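Local atomic coordinates of packaging enzyme P4 (Pseudomonas phage phi13, PDB entry 4BLP), a protein that probably works as a hexameric, RecA-like NTPase that uses nucleotide hydrolysis to drive RNA into the viral procapsid. Residues V231-A234 with L235-A238; D263-V266 with S267-Y270; R299-S302 with G303-A306. All coordinates share one frame; numbering follows the deposited sequence.

Contact 1. Residues V231-A234 with L235-A238; sequences VSVA and LYAA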
loop_
_atom_site.group_PDB
_atom_site.type_symbol
_atom_site.label_atom_id
_atom_site.label_comp_id
_atom_site.label_asym_id
_atom_site.label_seq_id
_atom_site.Cartn_x
_atom_site.Cartn_y
_atom_site.Cartn_z
ATOM N N VAL D 231 -4.920 -3.016 -17.464
ATOM C CA VAL D 231 -5.641 -4.145 -16.862
ATOM C C VAL D 231 -4.665 -4.922 -16.001
ATOM O O VAL D 231 -3.513 -5.089 -16.383
ATOM C CB VAL D 231 -6.314 -4.978 -18.003
ATOM C CG1 VAL D 231 -6.838 -6.336 -17.495
ATOM C CG2 VAL D 231 -7.433 -4.161 -18.677
ATOM N N SER D 232 -5.105 -5.371 -14.805
ATOM C CA SER D 232 -4.245 -6.122 -13.903
ATOM C C SER D 232 -3.778 -7.412 -14.551
ATOM O O SER D 232 -4.597 -8.192 -15.021
ATOM C CB SER D 232 -4.987 -6.458 -12.617
ATOM O OG SER D 232 -5.284 -5.247 -11.938
ATOM N N VAL D 233 -2.467 -7.653 -14.560
ATOM C CA VAL D 233 -1.946 -8.889 -15.195
ATOM C C VAL D 233 -2.405 -10.111 -14.451
ATOM O O VAL D 233 -2.485 -11.183 -15.067
ATOM C CB VAL D 233 -0.407 -8.893 -15.396
ATOM C CG1 VAL D 233 -0.017 -7.801 -16.381
ATOM C CG2 VAL D 233 0.344 -8.741 -14.077
ATOM N N ALA D 234 -2.759 -9.987 -13.155
ATOM C CA ALA D 234 -3.299 -11.115 -12.402
ATOM C C ALA D 234 -4.608 -11.631 -13.027
ATOM O O ALA D 234 -4.947 -12.802 -12.834
ATOM C CB ALA D 234 -3.528 -10.718 -10.942
ATOM N N LEU D 235 -5.323 -10.789 -13.797
ATOM C CA LEU D 235 -6.557 -11.234 -14.447
ATOM C C LEU D 235 -6.190 -12.267 -15.516
ATOM O O LEU D 235 -6.894 -13.245 -15.664
ATOM C CB LEU D 235 -7.293 -10.058 -15.103
ATOM C CG LEU D 235 -8.603 -10.415 -15.816
ATOM C CD1 LEU D 235 -9.655 -11.077 -14.876
ATOM C CD2 LEU D 235 -9.181 -9.169 -16.541
ATOM N N TYR D 236 -5.111 -12.012 -16.270
ATOM C CA TYR D 236 -4.705 -12.961 -17.329
ATOM C C TYR D 236 -4.270 -14.263 -16.721
ATOM O O TYR D 236 -4.643 -15.313 -17.242
ATOM C CB TYR D 236 -3.563 -12.394 -18.166
ATOM C CG TYR D 236 -3.834 -11.014 -18.721
ATOM C CD1 TYR D 236 -5.017 -10.731 -19.399
ATOM C CD2 TYR D 236 -2.882 -10.006 -18.618
ATOM C CE1 TYR D 236 -5.242 -9.470 -19.959
ATOM C CE2 TYR D 236 -3.098 -8.748 -19.166
ATOM C CZ TYR D 236 -4.285 -8.479 -19.820
ATOM O OH TYR D 236 -4.448 -7.241 -20.395
ATOM N N ALA D 237 -3.482 -14.214 -15.613
ATOM C CA ALA D 237 -3.055 -15.460 -14.942
ATOM C C ALA D 237 -4.301 -16.201 -14.425
ATOM O O ALA D 237 -4.355 -17.439 -14.486
ATOM C CB ALA D 237 -2.120 -15.120 -13.772
ATOM N N ALA D 238 -5.291 -15.456 -13.909
ATOM C CA ALA D 238 -6.538 -16.092 -13.374
ATOM C C ALA D 238 -7.280 -16.777 -14.499
ATOM O O ALA D 238 -7.797 -17.873 -14.325
ATOM C CB ALA D 238 -7.461 -15.052 -12.710
HETATM O O HOH W 1 -2.716 -5.238 -19.570
#

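Contact 2. Residues D263-V266 with S267-Y270; sequences DDKV and SLVY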
loop_
_atom_site.group_PDB
_atom_site.type_symbol
_atom_site.label_atom_id
_atom_site.label_comp_id
_atom_site.label_asym_id
_atom_site.label_seq_id
_atom_site.Cartn_x
_atom_site.Cartn_y
_atom_site.Cartn_z
ATOM N N ASP D 263 -9.434 2.976 -23.911
ATOM C CA ASP D 263 -9.711 2.918 -25.351
ATOM C C ASP D 263 -8.477 2.776 -26.240
ATOM O O ASP D 263 -8.582 2.142 -27.284
ATOM C CB ASP D 263 -10.510 4.161 -25.804
ATOM C CG ASP D 263 -11.904 4.249 -25.210
ATOM O OD1 ASP D 263 -12.448 3.190 -24.803
ATOM O OD2 ASP D 263 -12.458 5.377 -25.149
ATOM N N ASP D 264 -7.331 3.333 -25.844
ATOM C CA ASP D 264 -6.105 3.285 -26.645
ATOM C C ASP D 264 -5.389 1.920 -26.594
ATOM O O ASP D 264 -4.516 1.656 -27.429
ATOM C CB ASP D 264 -5.131 4.395 -26.169
ATOM C CG ASP D 264 -4.662 4.262 -24.729
ATOM O OD1 ASP D 264 -5.513 3.997 -23.846
ATOM O OD2 ASP D 264 -3.457 4.466 -24.479
ATOM N N LYS D 265 -5.725 1.069 -25.623
ATOM C CA LYS D 265 -5.007 -0.204 -25.460
ATOM C C LYS D 265 -5.906 -1.436 -25.563
ATOM O O LYS D 265 -5.462 -2.522 -25.180
ATOM C CB LYS D 265 -4.293 -0.229 -24.083
ATOM C CG LYS D 265 -3.263 0.887 -23.877
ATOM C CD LYS D 265 -1.997 0.671 -24.728
ATOM C CE LYS D 265 -1.090 1.884 -24.721
ATOM N NZ LYS D 265 0.165 1.634 -23.972
ATOM N N VAL D 266 -7.118 -1.287 -26.109
ATOM C CA VAL D 266 -8.079 -2.399 -26.249
ATOM C C VAL D 266 -7.443 -3.592 -27.003
ATOM O O VAL D 266 -7.592 -4.749 -26.569
ATOM C CB VAL D 266 -9.387 -1.926 -26.968
ATOM C CG1 VAL D 266 -10.301 -3.101 -27.284
ATOM C CG2 VAL D 266 -10.139 -0.920 -26.117
ATOM N N SER D 267 -6.781 -3.320 -28.136
ATOM C CA SER D 267 -6.178 -4.373 -28.964
ATOM C C SER D 267 -5.158 -5.189 -28.168
ATOM O O SER D 267 -5.159 -6.422 -28.277
ATOM C CB SER D 267 -5.507 -3.773 -30.204
ATOM O OG SER D 267 -6.491 -3.165 -31.024
ATOM N N LEU D 268 -4.304 -4.514 -27.369
ATOM C CA LEU D 268 -3.312 -5.183 -26.543
ATOM C C LEU D 268 -3.992 -6.057 -25.488
ATOM O O LEU D 268 -3.601 -7.208 -25.291
ATOM C CB LEU D 268 -2.409 -4.142 -25.837
ATOM C CG LEU D 268 -1.391 -3.331 -26.612
ATOM C CD1 LEU D 268 -0.508 -2.577 -25.624
ATOM C CD2 LEU D 268 -0.499 -4.201 -27.491
ATOM N N VAL D 269 -5.000 -5.500 -24.796
ATOM C CA VAL D 269 -5.709 -6.264 -23.758
ATOM C C VAL D 269 -6.387 -7.485 -24.368
ATOM O O VAL D 269 -6.292 -8.587 -23.809
ATOM C CB VAL D 269 -6.699 -5.341 -22.980
ATOM C CG1 VAL D 269 -7.587 -6.139 -22.015
ATOM C CG2 VAL D 269 -5.900 -4.287 -22.200
ATOM N N TYR D 270 -7.064 -7.322 -25.519
ATOM C CA TYR D 270 -7.759 -8.448 -26.152
ATOM C C TYR D 270 -6.738 -9.514 -26.580
ATOM O O TYR D 270 -6.999 -10.695 -26.399
ATOM C CB TYR D 270 -8.623 -7.968 -27.323
ATOM C CG TYR D 270 -9.909 -7.241 -26.925
ATOM C CD1 TYR D 270 -10.172 -6.911 -25.599
ATOM C CD2 TYR D 270 -10.845 -6.866 -27.880
ATOM C CE1 TYR D 270 -11.333 -6.216 -25.237
ATOM C CE2 TYR D 270 -12.029 -6.211 -27.522
ATOM C CZ TYR D 270 -12.261 -5.872 -26.205
ATOM O OH TYR D 270 -13.409 -5.195 -25.853
HETATM O O HOH W 2 -3.670 -1.470 -28.395
#

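Contact 3. Residues R299-S302 with G303-A306; sequences RIFS and GEPA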
loop_
_atom_site.group_PDB
_atom_site.type_symbol
_atom_site.label_atom_id
_atom_site.label_comp_id
_atom_site.label_asym_id
_atom_site.label_seq_id
_atom_site.Cartn_x
_atom_site.Cartn_y
_atom_site.Cartn_z
ATOM N N ARG D 299 -5.292 -23.870 -34.599
ATOM C CA ARG D 299 -5.996 -22.627 -34.333
ATOM C C ARG D 299 -7.016 -22.311 -35.448
ATOM O O ARG D 299 -6.682 -22.334 -36.625
ATOM C CB ARG D 299 -5.002 -21.470 -34.122
ATOM C CG ARG D 299 -5.670 -20.224 -33.496
ATOM C CD ARG D 299 -4.658 -19.143 -33.221
ATOM N NE ARG D 299 -4.234 -18.374 -34.401
ATOM C CZ ARG D 299 -4.646 -17.141 -34.689
ATOM N NH1 ARG D 299 -5.543 -16.535 -33.923
ATOM N NH2 ARG D 299 -4.158 -16.502 -35.743
ATOM N N ILE D 300 -8.271 -22.041 -35.061
ATOM C CA ILE D 300 -9.347 -21.695 -36.016
ATOM C C ILE D 300 -9.758 -20.270 -35.680
ATOM O O ILE D 300 -10.132 -20.011 -34.549
ATOM C CB ILE D 300 -10.543 -22.676 -35.965
ATOM C CG1 ILE D 300 -10.084 -24.165 -36.197
ATOM C CG2 ILE D 300 -11.623 -22.203 -36.998
ATOM C CD1 ILE D 300 -11.205 -25.218 -36.205
ATOM N N PHE D 301 -9.697 -19.346 -36.637
ATOM C CA PHE D 301 -9.921 -17.944 -36.315
ATOM C C PHE D 301 -10.486 -17.178 -37.489
ATOM O O PHE D 301 -10.387 -17.629 -38.628
ATOM C CB PHE D 301 -8.589 -17.311 -35.894
ATOM C CG PHE D 301 -7.504 -17.347 -36.954
ATOM C CD1 PHE D 301 -6.702 -18.478 -37.116
ATOM C CD2 PHE D 301 -7.258 -16.240 -37.761
ATOM C CE1 PHE D 301 -5.690 -18.516 -38.095
ATOM C CE2 PHE D 301 -6.247 -16.273 -38.737
ATOM C CZ PHE D 301 -5.469 -17.408 -38.897
ATOM N N SER D 302 -11.070 -16.006 -37.220
ATOM C CA SER D 302 -11.690 -15.193 -38.271
ATOM C C SER D 302 -11.784 -13.767 -37.813
ATOM O O SER D 302 -11.871 -13.507 -36.603
ATOM C CB SER D 302 -13.081 -15.734 -38.635
ATOM O OG SER D 302 -13.952 -15.802 -37.511
ATOM N N GLY D 303 -11.785 -12.844 -38.784
ATOM C CA GLY D 303 -11.936 -11.418 -38.509
ATOM C C GLY D 303 -10.821 -10.793 -37.705
ATOM O O GLY D 303 -10.959 -9.667 -37.240
ATOM N N GLU D 304 -9.682 -11.482 -37.586
ATOM C CA GLU D 304 -8.521 -10.999 -36.832
ATOM C C GLU D 304 -7.838 -9.853 -37.569
ATOM O O GLU D 304 -7.615 -9.959 -38.773
ATOM C CB GLU D 304 -7.508 -12.120 -36.589
ATOM C CG GLU D 304 -7.973 -13.211 -35.654
ATOM C CD GLU D 304 -6.819 -13.825 -34.887
ATOM O OE1 GLU D 304 -5.723 -14.005 -35.470
ATOM O OE2 GLU D 304 -7.009 -14.103 -33.684
ATOM N N PRO D 305 -7.467 -8.750 -36.871
ATOM C CA PRO D 305 -6.807 -7.641 -37.580
ATOM C C PRO D 305 -5.317 -7.895 -37.842
ATOM O O PRO D 305 -4.731 -7.165 -38.639
ATOM C CB PRO D 305 -7.030 -6.443 -36.652
ATOM C CG PRO D 305 -7.121 -7.038 -35.276
ATOM C CD PRO D 305 -7.653 -8.451 -35.432
ATOM N N ALA D 306 -4.718 -8.936 -37.212
ATOM C CA ALA D 306 -3.288 -9.258 -37.346
ATOM C C ALA D 306 -3.048 -10.652 -37.920
ATOM O O ALA D 306 -2.078 -10.863 -38.652
ATOM C CB ALA D 306 -2.602 -9.146 -35.992
#

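Contact 1. Residues V231-A234 with L235-A238
Val231 meets both Leu235 and Tyr236 just as the chain winds into helix 233-248. Its CG1 branch, placed anti to the backbone N (chi1 168°), turns into the buried side of the turn, where Val231 CG1 touches Leu235 CD2 at 3.8 Å. Val231 CG1 also lies 4.1 Å from Tyr236 CZ, the two side chains crossing at about a right angle. A beta-branched residue suits this place because one branch, CG1, fills the angle between Leu235 and Tyr236 while the other is left to face helix 266-274. The tyrosine ring folds back over the first turn, with Ser232 O above one face and Val233 CB 4.2 Å from Tyr236 CD2. Its hydroxyl reaches a water 2.8 Å from Tyr236 OH, lying in the plane of the ring at its edge; the same water donates to Val231 O, 3.3 Å away, so the polar end of a buried ring is tied to the backbone it lies against.

The looser side is that of Ser232, Ala234 and Ala237, each partly exposed. Backbone bonds do the work: Leu235 N to Ser232 O (3.0 Å), Ala237 N to Val233 O (3.2 Å) and Ala238 N to Ala234 O (2.9 Å). Ala234 lies against Ile222, and Ser232 OG bonds to Gly224 O, fastening the entry to the helix.

Val231 and Tyr236 pack against Val269 of helix 266-274, Tyr236 also against Ile273, while Val233 and the small Ala237 meet Phe220 of a neighbouring subunit.

Contact 2. Residues D263-V266 with S267-Y270
Val266 and Tyr270, one helical turn apart, lie side by side and point the same way, which carries a valine methyl over the tyrosine ring. Val266 CG1 sits 3.6 Å from the centroid of the Tyr270 ring and only 16° off its normal: a CH-pi contact over the face, displaced a little toward the rim, near Tyr270 CZ and CE2. The valine torsion makes this possible, since CG1 stands anti to the backbone N (chi1 172°) and beside the carbonyl carbon, which sets it on the side of Tyr270. A flat, broad ring suits its place because it can take the methyl on one face and still extend to Met280 and Val282 of strand 279-284.

Lys265 and Leu268 form a second pair pointing the same way. The lysine chain runs alongside the leucine, with Lys265 CD 3.7 Å from Leu268 CD1, so the long aliphatic part serves as hydrocarbon while the ammonium end goes on to Pro228 O. Lys265 stands at the N-cap position of helix 266-274, and its carbonyl begins the helical ladder: Val269 N bonds to Lys265 O at 3.0 Å, and Tyr270 N to Val266 O at 2.8 Å, both nearly straight. Leu268 N donates a hydrogen bond to a water 3.3 Å away, which in turn donates weakly to Asp264 O. Before the helix, Asp263 makes a long, weak ion pair with Lys265 of another neighbouring subunit, not the one that meets 231-238.

The chemistry is thus divided: apolar groups join successive turns, while backbone bonds serve Val269 N and Tyr270 N, and a water serves Leu268 N.

Contact 3. Residues R299-S302 with G303-A306
The guanidinium of Arg299 takes the carboxylate of Glu304 at its edge and the Phe301 ring on one face. Phe301 CD1 lies 3.4 Å above the guanidinium plane, over its centre, and reciprocally Arg299 NH2 lies over the centre of the phenyl ring. At the edge, the guanidinium and carboxylate planes are turned 44° apart, so the salt bridge is not a flat, paired fork. Arg299 NH1 gives weak bonds to both oxygens, 2.8 Å to Glu304 OE2 and 3.0 Å to Glu304 OE1, and Arg299 NH2 meets Glu304 OE1 at 3.0 Å from above the carboxylate plane.

Strand 298-302 pairs antiparallel with 287-295 in a hairpin at the margin of the chain's main sheet, and the chain turns away after Ser302. Gly303 suits that turn because its phi is positive (64°). The turn brings Glu304 back toward the strand, where its side chain crosses that of Phe301 at about a right angle and Glu304 OE1 comes within 3.5 Å of Phe301 CD2. Arginine suits its position because its long chain, bent at chi3 (78°), can reach over the phenyl ring to the acid, while Arg299 NH1 also bonds to Thr292 OG1 on the adjacent strand.

Overall arrangement
Contacts 1 and 2 form one packed region: their centres are 14 Å apart, and Val269 of helix 266-274 lies against both Tyr236 (Tyr236 OH to Val269 CG1, 3.7 Å) and Val231 (Val231 CG2 to Val269 CG2, 3.8 Å). Contact 3 is separate. Its nearest atoms are about 6 Å from contact 2 and about 15 Å from contact 1. Of the three, contact 2 probably borders the nucleotide site, since the side chain of Tyr270 touches a sequence that resembles a P-loop (Walker A). Contact 1 packs on another subunit and contact 2 reaches one weakly, whereas 299-306 touches no other chain of the assembly.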